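Long-range contacts in galectin (Ovis aries, PDB 6N44), which binds beta-D-galactose and is probably a carbohydrate-binding lectin of the galectin family: residues Gly47-Arg55 and Asn66-Gly74; Gly74-Phe84 and Val105-Arg116. One frame throughout, in Å; residues are numbered along the deposited sequence.

Contact 1: Gly47-Arg55 and Asn66-Gly74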
loop_
_atom_site.group_PDB
_atom_site.type_symbol
_atom_site.label_atom_id
_atom_site.label_comp_id
_atom_site.label_asym_id
_atom_site.label_seq_id
_atom_site.Cartn_x
_atom_site.Cartn_y
_atom_site.Cartn_z
ATOM N N GLY A 47 -23.017 -5.682 14.374
ATOM C CA GLY A 47 -23.983 -4.709 14.844
ATOM C C GLY A 47 -23.322 -3.477 15.423
ATOM O O GLY A 47 -22.159 -3.172 15.144
ATOM N N GLN A 48 -24.079 -2.756 16.245
ATOM C CA GLN A 48 -23.481 -1.724 17.075
ATOM C C GLN A 48 -22.799 -2.385 18.264
ATOM O O GLN A 48 -23.261 -3.412 18.773
ATOM C CB GLN A 48 -24.526 -0.715 17.549
ATOM C CG GLN A 48 -25.651 -1.302 18.389
ATOM C CD GLN A 48 -26.516 -0.220 19.009
ATOM O OE1 GLN A 48 -26.315 0.970 18.754
ATOM N NE2 GLN A 48 -27.491 -0.626 19.822
ATOM N N GLY A 49 -21.674 -1.814 18.687
ATOM C CA GLY A 49 -20.873 -2.488 19.688
ATOM C C GLY A 49 -20.228 -3.783 19.239
ATOM O O GLY A 49 -19.682 -4.503 20.083
ATOM N N GLY A 50 -20.285 -4.114 17.940
ATOM C CA GLY A 50 -19.507 -5.220 17.413
ATOM C C GLY A 50 -18.011 -4.945 17.497
ATOM O O GLY A 50 -17.565 -3.835 17.785
ATOM N N ASP A 51 -17.221 -5.985 17.235
ATOM C CA ASP A 51 -15.780 -5.884 17.429
ATOM C C ASP A 51 -15.171 -4.811 16.532
ATOM O O ASP A 51 -15.639 -4.568 15.415
ATOM C CB ASP A 51 -15.110 -7.234 17.163
ATOM C CG ASP A 51 -15.385 -8.254 18.266
ATOM O OD1 ASP A 51 -15.670 -7.835 19.409
ATOM O OD2 ASP A 51 -15.301 -9.472 17.993
ATOM N N ILE A 52 -14.152 -4.133 17.054
ATOM C CA ILE A 52 -13.363 -3.192 16.270
ATOM C C ILE A 52 -11.904 -3.588 16.434
ATOM O O ILE A 52 -11.245 -3.195 17.412
ATOM C CB ILE A 52 -13.594 -1.727 16.684
ATOM C CG1 ILE A 52 -15.073 -1.350 16.548
ATOM C CG2 ILE A 52 -12.690 -0.780 15.834
ATOM C CD1 ILE A 52 -15.373 0.116 16.928
ATOM N N PRO A 53 -11.377 -4.377 15.504
ATOM C CA PRO A 53 -9.956 -4.742 15.546
ATOM C C PRO A 53 -9.005 -3.565 15.688
ATOM O O PRO A 53 -7.968 -3.701 16.352
ATOM C CB PRO A 53 -9.766 -5.462 14.206
ATOM C CG PRO A 53 -11.092 -6.099 13.962
ATOM C CD PRO A 53 -12.104 -5.084 14.444
ATOM N N PHE A 54 -9.309 -2.409 15.092
ATOM C CA PHE A 54 -8.351 -1.304 15.124
ATOM C C PHE A 54 -9.100 0.014 14.992
ATOM O O PHE A 54 -9.667 0.309 13.934
ATOM C CB PHE A 54 -7.308 -1.465 14.018
ATOM C CG PHE A 54 -6.344 -0.315 13.900
ATOM C CD1 PHE A 54 -5.804 0.285 15.033
ATOM C CD2 PHE A 54 -5.952 0.155 12.642
ATOM C CE1 PHE A 54 -4.894 1.329 14.920
ATOM C CE2 PHE A 54 -5.051 1.224 12.519
ATOM C CZ PHE A 54 -4.524 1.808 13.660
ATOM N N ARG A 55 -9.082 0.809 16.056
ATOM C CA ARG A 55 -9.570 2.181 16.027
ATOM C C ARG A 55 -8.382 3.117 16.162
ATOM O O ARG A 55 -7.546 2.949 17.058
ATOM C CB ARG A 55 -10.589 2.465 17.147
ATOM C CG ARG A 55 -10.821 3.971 17.388
ATOM C CD ARG A 55 -12.015 4.286 18.326
ATOM N NE ARG A 55 -13.276 3.888 17.716
ATOM C CZ ARG A 55 -14.470 4.040 18.281
ATOM N NH1 ARG A 55 -14.581 4.595 19.483
ATOM N NH2 ARG A 55 -15.554 3.643 17.630
ATOM N N ASN A 66 -6.715 1.521 19.810
ATOM C CA ASN A 66 -7.199 0.477 20.701
ATOM C C ASN A 66 -7.995 -0.539 19.901
ATOM O O ASN A 66 -8.238 -0.368 18.705
ATOM C CB ASN A 66 -8.040 1.068 21.832
ATOM C CG ASN A 66 -7.914 0.283 23.117
ATOM O OD1 ASN A 66 -7.461 -0.865 23.114
ATOM N ND2 ASN A 66 -8.308 0.899 24.231
ATOM N N THR A 67 -8.421 -1.592 20.594
ATOM C CA THR A 67 -9.186 -2.693 20.039
ATOM C C THR A 67 -10.389 -2.945 20.932
ATOM O O THR A 67 -10.255 -2.993 22.161
ATOM C CB THR A 67 -8.340 -3.972 19.950
ATOM O OG1 THR A 67 -7.238 -3.763 19.054
ATOM C CG2 THR A 67 -9.181 -5.127 19.465
ATOM N N LEU A 68 -11.552 -3.091 20.313
ATOM C CA LEU A 68 -12.787 -3.454 20.997
ATOM C C LEU A 68 -13.058 -4.920 20.695
ATOM O O LEU A 68 -13.343 -5.276 19.546
ATOM C CB LEU A 68 -13.953 -2.580 20.538
ATOM C CG LEU A 68 -15.303 -2.984 21.158
ATOM C CD1 LEU A 68 -15.344 -2.671 22.657
ATOM C CD2 LEU A 68 -16.463 -2.317 20.445
ATOM N N LYS A 69 -12.974 -5.767 21.721
ATOM C CA LYS A 69 -13.170 -7.206 21.577
ATOM C C LYS A 69 -14.228 -7.661 22.577
ATOM O O LYS A 69 -14.018 -7.560 23.788
ATOM C CB LYS A 69 -11.857 -7.953 21.810
ATOM C CG LYS A 69 -12.022 -9.449 22.022
ATOM C CD LYS A 69 -10.798 -10.187 21.515
ATOM C CE LYS A 69 -10.700 -11.615 22.041
ATOM N NZ LYS A 69 -9.276 -12.071 21.996
ATOM N N ASP A 70 -15.360 -8.149 22.070
ATOM C CA ASP A 70 -16.469 -8.644 22.886
ATOM C C ASP A 70 -16.892 -7.612 23.929
ATOM O O ASP A 70 -16.915 -7.870 25.134
ATOM C CB ASP A 70 -16.111 -9.976 23.548
ATOM C CG ASP A 70 -15.938 -11.089 22.543
ATOM O OD1 ASP A 70 -16.805 -11.217 21.647
ATOM O OD2 ASP A 70 -14.925 -11.820 22.641
ATOM N N GLY A 71 -17.232 -6.426 23.435
ATOM C CA GLY A 71 -17.691 -5.358 24.290
ATOM C C GLY A 71 -16.639 -4.718 25.166
ATOM O O GLY A 71 -16.969 -3.789 25.908
ATOM N N SER A 72 -15.384 -5.156 25.109
ATOM C CA SER A 72 -14.349 -4.623 25.991
ATOM C C SER A 72 -13.269 -3.905 25.186
ATOM O O SER A 72 -12.664 -4.500 24.288
ATOM C CB SER A 72 -13.730 -5.747 26.829
ATOM O OG SER A 72 -12.710 -5.240 27.679
ATOM N N TRP A 73 -13.011 -2.639 25.522
ATOM C CA TRP A 73 -11.837 -1.948 25.002
ATOM C C TRP A 73 -10.598 -2.416 25.755
ATOM O O TRP A 73 -10.644 -2.646 26.965
ATOM C CB TRP A 73 -11.974 -0.423 25.126
ATOM C CG TRP A 73 -12.906 0.205 24.133
ATOM C CD1 TRP A 73 -14.165 0.674 24.374
ATOM C CD2 TRP A 73 -12.658 0.427 22.732
ATOM N NE1 TRP A 73 -14.714 1.182 23.221
ATOM C CE2 TRP A 73 -13.815 1.035 22.196
ATOM C CE3 TRP A 73 -11.572 0.173 21.884
ATOM C CZ2 TRP A 73 -13.921 1.389 20.847
ATOM C CZ3 TRP A 73 -11.677 0.525 20.539
ATOM C CH2 TRP A 73 -12.847 1.131 20.037
ATOM N N GLY A 74 -9.489 -2.561 25.032
ATOM C CA GLY A 74 -8.244 -3.031 25.600
ATOM C C GLY A 74 -7.360 -1.915 26.122
ATOM O O GLY A 74 -7.810 -0.803 26.409
HETATM O O HOH W 1 -17.573 -6.027 20.544
#

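Contact 2: Gly74-Phe84 and Val105-Arg116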
loop_
_atom_site.group_PDB
_atom_site.type_symbol
_atom_site.label_atom_id
_atom_site.label_comp_id
_atom_site.label_asym_id
_atom_site.label_seq_id
_atom_site.Cartn_x
_atom_site.Cartn_y
_atom_site.Cartn_z
ATOM N N GLY A 74 -9.489 -2.561 25.032
ATOM C CA GLY A 74 -8.244 -3.031 25.600
ATOM C C GLY A 74 -7.360 -1.915 26.122
ATOM O O GLY A 74 -7.810 -0.803 26.409
ATOM N N LYS A 75 -6.071 -2.226 26.244
ATOM C CA LYS A 75 -5.089 -1.257 26.718
ATOM C C LYS A 75 -4.713 -0.295 25.589
ATOM O O LYS A 75 -4.266 -0.726 24.522
ATOM C CB LYS A 75 -3.856 -1.995 27.238
ATOM C CG LYS A 75 -2.701 -1.079 27.629
ATOM C CD LYS A 75 -1.693 -1.806 28.525
ATOM C CE LYS A 75 -0.775 -0.833 29.261
ATOM N NZ LYS A 75 0.277 -0.272 28.361
ATOM N N GLU A 76 -4.887 1.003 25.827
ATOM C CA GLU A 76 -4.612 2.009 24.807
ATOM C C GLU A 76 -3.133 2.045 24.446
ATOM O O GLU A 76 -2.261 1.930 25.309
ATOM C CB GLU A 76 -5.014 3.407 25.294
ATOM C CG GLU A 76 -6.463 3.593 25.600
ATOM C CD GLU A 76 -6.779 5.026 25.979
ATOM O OE1 GLU A 76 -5.858 5.747 26.434
ATOM O OE2 GLU A 76 -7.947 5.434 25.811
ATOM N N GLN A 77 -2.858 2.245 23.160
ATOM C CA GLN A 77 -1.549 2.686 22.697
ATOM C C GLN A 77 -1.690 4.172 22.383
ATOM O O GLN A 77 -2.436 4.547 21.473
ATOM C CB GLN A 77 -1.082 1.885 21.478
ATOM C CG GLN A 77 0.331 2.280 21.027
ATOM C CD GLN A 77 0.833 1.510 19.803
ATOM O OE1 GLN A 77 0.347 0.419 19.476
ATOM N NE2 GLN A 77 1.810 2.088 19.121
ATOM N N LYS A 78 -0.996 5.022 23.149
ATOM C CA LYS A 78 -1.202 6.464 23.088
ATOM C C LYS A 78 0.108 7.187 22.816
ATOM O O LYS A 78 1.134 6.845 23.404
ATOM C CB LYS A 78 -1.814 6.991 24.396
ATOM C CG LYS A 78 -1.711 8.498 24.531
ATOM C CD LYS A 78 -2.130 8.996 25.917
ATOM C CE LYS A 78 -3.630 8.886 26.126
ATOM N NZ LYS A 78 -4.118 9.823 27.187
ATOM N N LEU A 79 0.074 8.206 21.949
ATOM C CA LEU A 79 1.285 8.960 21.648
ATOM C C LEU A 79 0.942 10.394 21.277
ATOM O O LEU A 79 -0.219 10.746 21.049
ATOM C CB LEU A 79 2.095 8.316 20.515
ATOM C CG LEU A 79 1.390 8.311 19.160
ATOM C CD1 LEU A 79 2.381 8.520 18.022
ATOM C CD2 LEU A 79 0.652 7.003 18.994
ATOM N N HIS A 80 1.984 11.221 21.215
ATOM C CA HIS A 80 1.893 12.608 20.788
ATOM C C HIS A 80 2.453 12.753 19.381
ATOM O O HIS A 80 3.448 12.114 19.030
ATOM C CB HIS A 80 2.669 13.539 21.728
ATOM C CG HIS A 80 2.175 13.525 23.140
ATOM N ND1 HIS A 80 1.489 14.582 23.700
ATOM C CD2 HIS A 80 2.272 12.584 24.111
ATOM C CE1 HIS A 80 1.187 14.294 24.952
ATOM N NE2 HIS A 80 1.650 13.086 25.227
ATOM N N THR A 81 1.820 13.602 18.579
ATOM C CA THR A 81 2.335 13.897 17.256
ATOM C C THR A 81 1.924 15.308 16.880
ATOM O O THR A 81 0.894 15.815 17.332
ATOM C CB THR A 81 1.839 12.897 16.195
ATOM O OG1 THR A 81 2.335 13.281 14.910
ATOM C CG2 THR A 81 0.323 12.877 16.143
ATOM N N GLU A 82 2.749 15.936 16.053
ATOM C CA GLU A 82 2.454 17.238 15.483
ATOM C C GLU A 82 2.038 17.141 14.022
ATOM O O GLU A 82 1.943 18.170 13.345
ATOM C CB GLU A 82 3.670 18.152 15.636
ATOM C CG GLU A 82 3.923 18.557 17.077
ATOM C CD GLU A 82 2.749 19.335 17.673
ATOM O OE1 GLU A 82 2.543 20.506 17.276
ATOM O OE2 GLU A 82 2.023 18.777 18.529
ATOM N N ALA A 83 1.761 15.926 13.538
ATOM C CA ALA A 83 1.547 15.701 12.110
ATOM C C ALA A 83 0.298 16.398 11.572
ATOM O O ALA A 83 0.277 16.801 10.405
ATOM C CB ALA A 83 1.464 14.201 11.827
ATOM N N PHE A 84 -0.754 16.524 12.371
ATOM C CA PHE A 84 -2.034 17.067 11.899
ATOM C C PHE A 84 -2.107 18.551 12.228
ATOM O O PHE A 84 -2.432 18.922 13.352
ATOM C CB PHE A 84 -3.208 16.343 12.543
ATOM C CG PHE A 84 -3.239 14.887 12.288
ATOM C CD1 PHE A 84 -3.777 14.392 11.104
ATOM C CD2 PHE A 84 -2.753 13.995 13.237
ATOM C CE1 PHE A 84 -3.830 13.030 10.878
ATOM C CE2 PHE A 84 -2.805 12.641 13.021
ATOM C CZ PHE A 84 -3.343 12.145 11.836
ATOM N N VAL A 105 1.436 9.930 7.914
ATOM C CA VAL A 105 0.772 11.188 7.632
ATOM C C VAL A 105 1.721 12.016 6.776
ATOM O O VAL A 105 2.881 12.217 7.151
ATOM C CB VAL A 105 0.399 11.938 8.924
ATOM C CG1 VAL A 105 -0.196 13.297 8.570
ATOM C CG2 VAL A 105 -0.568 11.110 9.778
ATOM N N ASN A 106 1.234 12.489 5.632
ATOM C CA ASN A 106 2.034 13.296 4.707
ATOM C C ASN A 106 3.380 12.633 4.413
ATOM O O ASN A 106 4.438 13.261 4.456
ATOM C CB ASN A 106 2.215 14.711 5.248
ATOM C CG ASN A 106 0.883 15.412 5.469
ATOM O OD1 ASN A 106 -0.061 15.182 4.728
ATOM N ND2 ASN A 106 0.797 16.246 6.503
ATOM N N ASN A 107 3.332 11.333 4.133
ATOM C CA ASN A 107 4.491 10.533 3.743
ATOM C C ASN A 107 5.479 10.302 4.884
ATOM O O ASN A 107 6.585 9.834 4.631
ATOM C CB ASN A 107 5.236 11.154 2.546
ATOM C CG ASN A 107 4.326 11.369 1.339
ATOM O OD1 ASN A 107 3.489 10.519 1.013
ATOM N ND2 ASN A 107 4.484 12.514 0.670
ATOM N N LYS A 108 5.115 10.608 6.133
ATOM C CA LYS A 108 6.018 10.344 7.244
ATOM C C LYS A 108 5.419 9.300 8.178
ATOM O O LYS A 108 4.217 9.339 8.450
ATOM C CB LYS A 108 6.329 11.631 8.034
ATOM C CG LYS A 108 7.055 12.686 7.184
ATOM C CD LYS A 108 8.211 13.310 7.921
ATOM C CE LYS A 108 8.875 14.407 7.094
ATOM N NZ LYS A 108 9.626 15.347 7.976
ATOM N N PRO A 109 6.220 8.361 8.680
ATOM C CA PRO A 109 5.680 7.349 9.600
ATOM C C PRO A 109 5.398 7.951 10.970
ATOM O O PRO A 109 6.245 8.629 11.554
ATOM C CB PRO A 109 6.796 6.299 9.668
ATOM C CG PRO A 109 8.035 7.079 9.417
ATOM C CD PRO A 109 7.653 8.143 8.404
ATOM N N ILE A 110 4.206 7.682 11.486
ATOM C CA ILE A 110 3.768 8.206 12.769
ATOM C C ILE A 110 3.779 7.134 13.849
ATOM O O ILE A 110 4.220 7.395 14.971
ATOM C CB ILE A 110 2.368 8.849 12.660
ATOM C CG1 ILE A 110 2.395 9.991 11.648
ATOM C CG2 ILE A 110 1.914 9.361 14.009
ATOM C CD1 ILE A 110 3.578 10.897 11.791
ATOM N N CYS A 111 3.282 5.934 13.543
ATOM C CA CYS A 111 3.118 4.907 14.565
ATOM C C CYS A 111 2.703 3.607 13.889
ATOM O O CYS A 111 2.333 3.582 12.713
ATOM C CB CYS A 111 2.087 5.319 15.625
ATOM S SG CYS A 111 0.447 5.803 14.973
ATOM N N GLN A 112 2.775 2.525 14.657
ATOM C CA GLN A 112 2.391 1.196 14.211
ATOM C C GLN A 112 1.544 0.538 15.292
ATOM O O GLN A 112 1.715 0.813 16.481
ATOM C CB GLN A 112 3.618 0.319 13.899
ATOM C CG GLN A 112 4.622 0.948 12.906
ATOM C CD GLN A 112 5.511 2.033 13.535
ATOM O OE1 GLN A 112 5.545 3.178 13.074
ATOM N NE2 GLN A 112 6.235 1.670 14.583
ATOM N N PHE A 113 0.646 -0.356 14.871
ATOM C CA PHE A 113 -0.292 -1.037 15.764
ATOM C C PHE A 113 -0.268 -2.526 15.446
ATOM O O PHE A 113 -0.772 -2.941 14.397
ATOM C CB PHE A 113 -1.709 -0.474 15.599
ATOM C CG PHE A 113 -2.699 -0.983 16.608
ATOM C CD1 PHE A 113 -2.787 -0.401 17.866
ATOM C CD2 PHE A 113 -3.560 -2.036 16.302
ATOM C CE1 PHE A 113 -3.706 -0.858 18.811
ATOM C CE2 PHE A 113 -4.485 -2.495 17.249
ATOM C CZ PHE A 113 -4.551 -1.896 18.506
ATOM N N ALA A 114 0.301 -3.323 16.352
ATOM C CA ALA A 114 0.314 -4.775 16.199
ATOM C C ALA A 114 -1.101 -5.347 16.173
ATOM O O ALA A 114 -1.968 -4.932 16.942
ATOM C CB ALA A 114 1.106 -5.403 17.352
ATOM N N HIS A 115 -1.339 -6.316 15.290
ATOM C CA HIS A 115 -2.676 -6.883 15.190
ATOM C C HIS A 115 -3.060 -7.542 16.511
ATOM O O HIS A 115 -2.256 -8.238 17.137
ATOM C CB HIS A 115 -2.761 -7.907 14.048
ATOM C CG HIS A 115 -2.643 -7.301 12.684
ATOM N ND1 HIS A 115 -3.603 -6.465 12.156
ATOM C CD2 HIS A 115 -1.671 -7.403 11.742
ATOM C CE1 HIS A 115 -3.227 -6.075 10.948
ATOM N NE2 HIS A 115 -2.057 -6.628 10.677
ATOM N N ARG A 116 -4.293 -7.309 16.936
ATOM C CA ARG A 116 -4.828 -7.939 18.133
ATOM C C ARG A 116 -5.949 -8.907 17.822
ATOM O O ARG A 116 -6.056 -9.951 18.461
ATOM C CB ARG A 116 -5.322 -6.875 19.115
ATOM C CG ARG A 116 -4.225 -5.999 19.681
ATOM C CD ARG A 116 -4.812 -5.076 20.727
ATOM N NE ARG A 116 -3.966 -3.928 21.021
ATOM C CZ ARG A 116 -4.288 -2.991 21.907
ATOM N NH1 ARG A 116 -5.426 -3.093 22.583
ATOM N NH2 ARG A 116 -3.482 -1.960 22.117
HETATM O O HOH W 2 -0.668 -1.387 20.792
HETATM O O HOH W 3 1.497 -2.034 18.525
HETATM O O HOH W 4 2.562 16.439 8.735
#

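Contact 1: Gly47-Arg55 and Asn66-Gly74
Arg55 sends CG away from its own backbone N (chi1 164°) and bends at chi3 (-66°), and its side chain crosses the indole of Trp73 at about a right angle. Trp73 CZ2 lies over one face of the guanidinium, 3.5 Å from Arg55 NH1, the two planes 46° apart. Ile52 CD1 comes to the same end of the indole, 4.1 Å from Trp73 CH2. Asp51 has CG beside its backbone N, from where OD1 takes the backbone N-H of Asp70 on its syn side at 2.7 Å. A water shared by Asp51 OD1, Gly49 O and Gly71 N ties the type I' turn Lys69-Ser72 to the loop before Ile52. Ile52 and Leu68 form an antiparallel hydrogen-bonded pair, as do Arg55 and Asn66; the one-residue shift between them is a beta bulge. There Thr67 OG1 donates to Pro53 O (2.8 Å) from above the carbonyl plane. Asn66 ND2 gives a further bond to Gly74 O, 2.8 Å away. Arg55 and Asn66 both belong to the beta-D-galactose site, and Arg55 NE is salt-bridged to Asp41. The hairpin of strands 52-59 and 62-69 is flanked by strand 37-43 beside 52-59 and by outermost strand 72-80 beside 62-69.

Contact 2: Gly74-Phe84 and Val105-Arg116
Strands 77-80 and 108-114 run nearly antiparallel (161°) with axes 8.8 Å apart at closest approach, and no backbone hydrogen bond joins them: they are edge strands of different sheets, met through side chains. Ile110 and Cys111 both face Val103 in a classic beta bulge. The extended side chain of Gln77, its CG anti to the backbone N (chi1 -177°), reaches across the gap, and NE2 donates to Gln112 O at 2.9 Å, nearly in line with the carbonyl. Gln77 OE1 takes two waters, one passing on to Ala114 N and the other to Arg116 NH2. The side chains of Gln77 and Phe113 pass in opposite senses, Gln77 OE1 3.6 Å from Phe113 CD1, the amide and ring planes 17° apart. Arg116 meets Lys75 O at the guanidinium edge: NH2 gives a 2.8 Å bond to that oxygen, and NH1 adds a weak one. One guanidinium face lies against Phe113 CZ.

Further along, the packing is apolar. Leu79 CD1 sits 4.0 Å from Cys111 CB and also touches Ile110 CG2. Ala83 CB meets Ile110 CD1 (3.9 Å) and Val105 CG1 (3.8 Å), while Phe84 crosses Val105 at about a right angle, CZ to CG2. Thr81 OG1 accepts from Ala83 N, an ST turn, and a water bridges Ala83 O to Asn106 ND2, whose OD1 is held by Glu91 N. Edge strands of two facing antiparallel sheets, closed over each other by side chains and water, belong to the galectin beta-sandwich; Glu76 beside Lys75 is part of its beta-D-galactose site.

Along the chain, contact 1 comes first: 47-55 pairs with 66-74 across the ten residues 56-65, which hold the rest of strands 52-59 and 62-69 and the turn between them, closing a hairpin within the six-stranded sheet. The chain then goes straight on, sharing Gly74, into 74-84, and contact 2 closes a longer loop that passes through strands 90-97 and 100-105 before returning at 105-116. The two loops follow in series, neither nested nor crossed. Contact 1 binds neighbours inside one sheet; contact 2 joins that sheet's edge to the edge of the five-stranded one. They touch where Phe54 stacks on Phe113 and where Arg116 NH1 makes a weak hydrogen bond to Asn66 OD1, linking the second sheet to the galactose site.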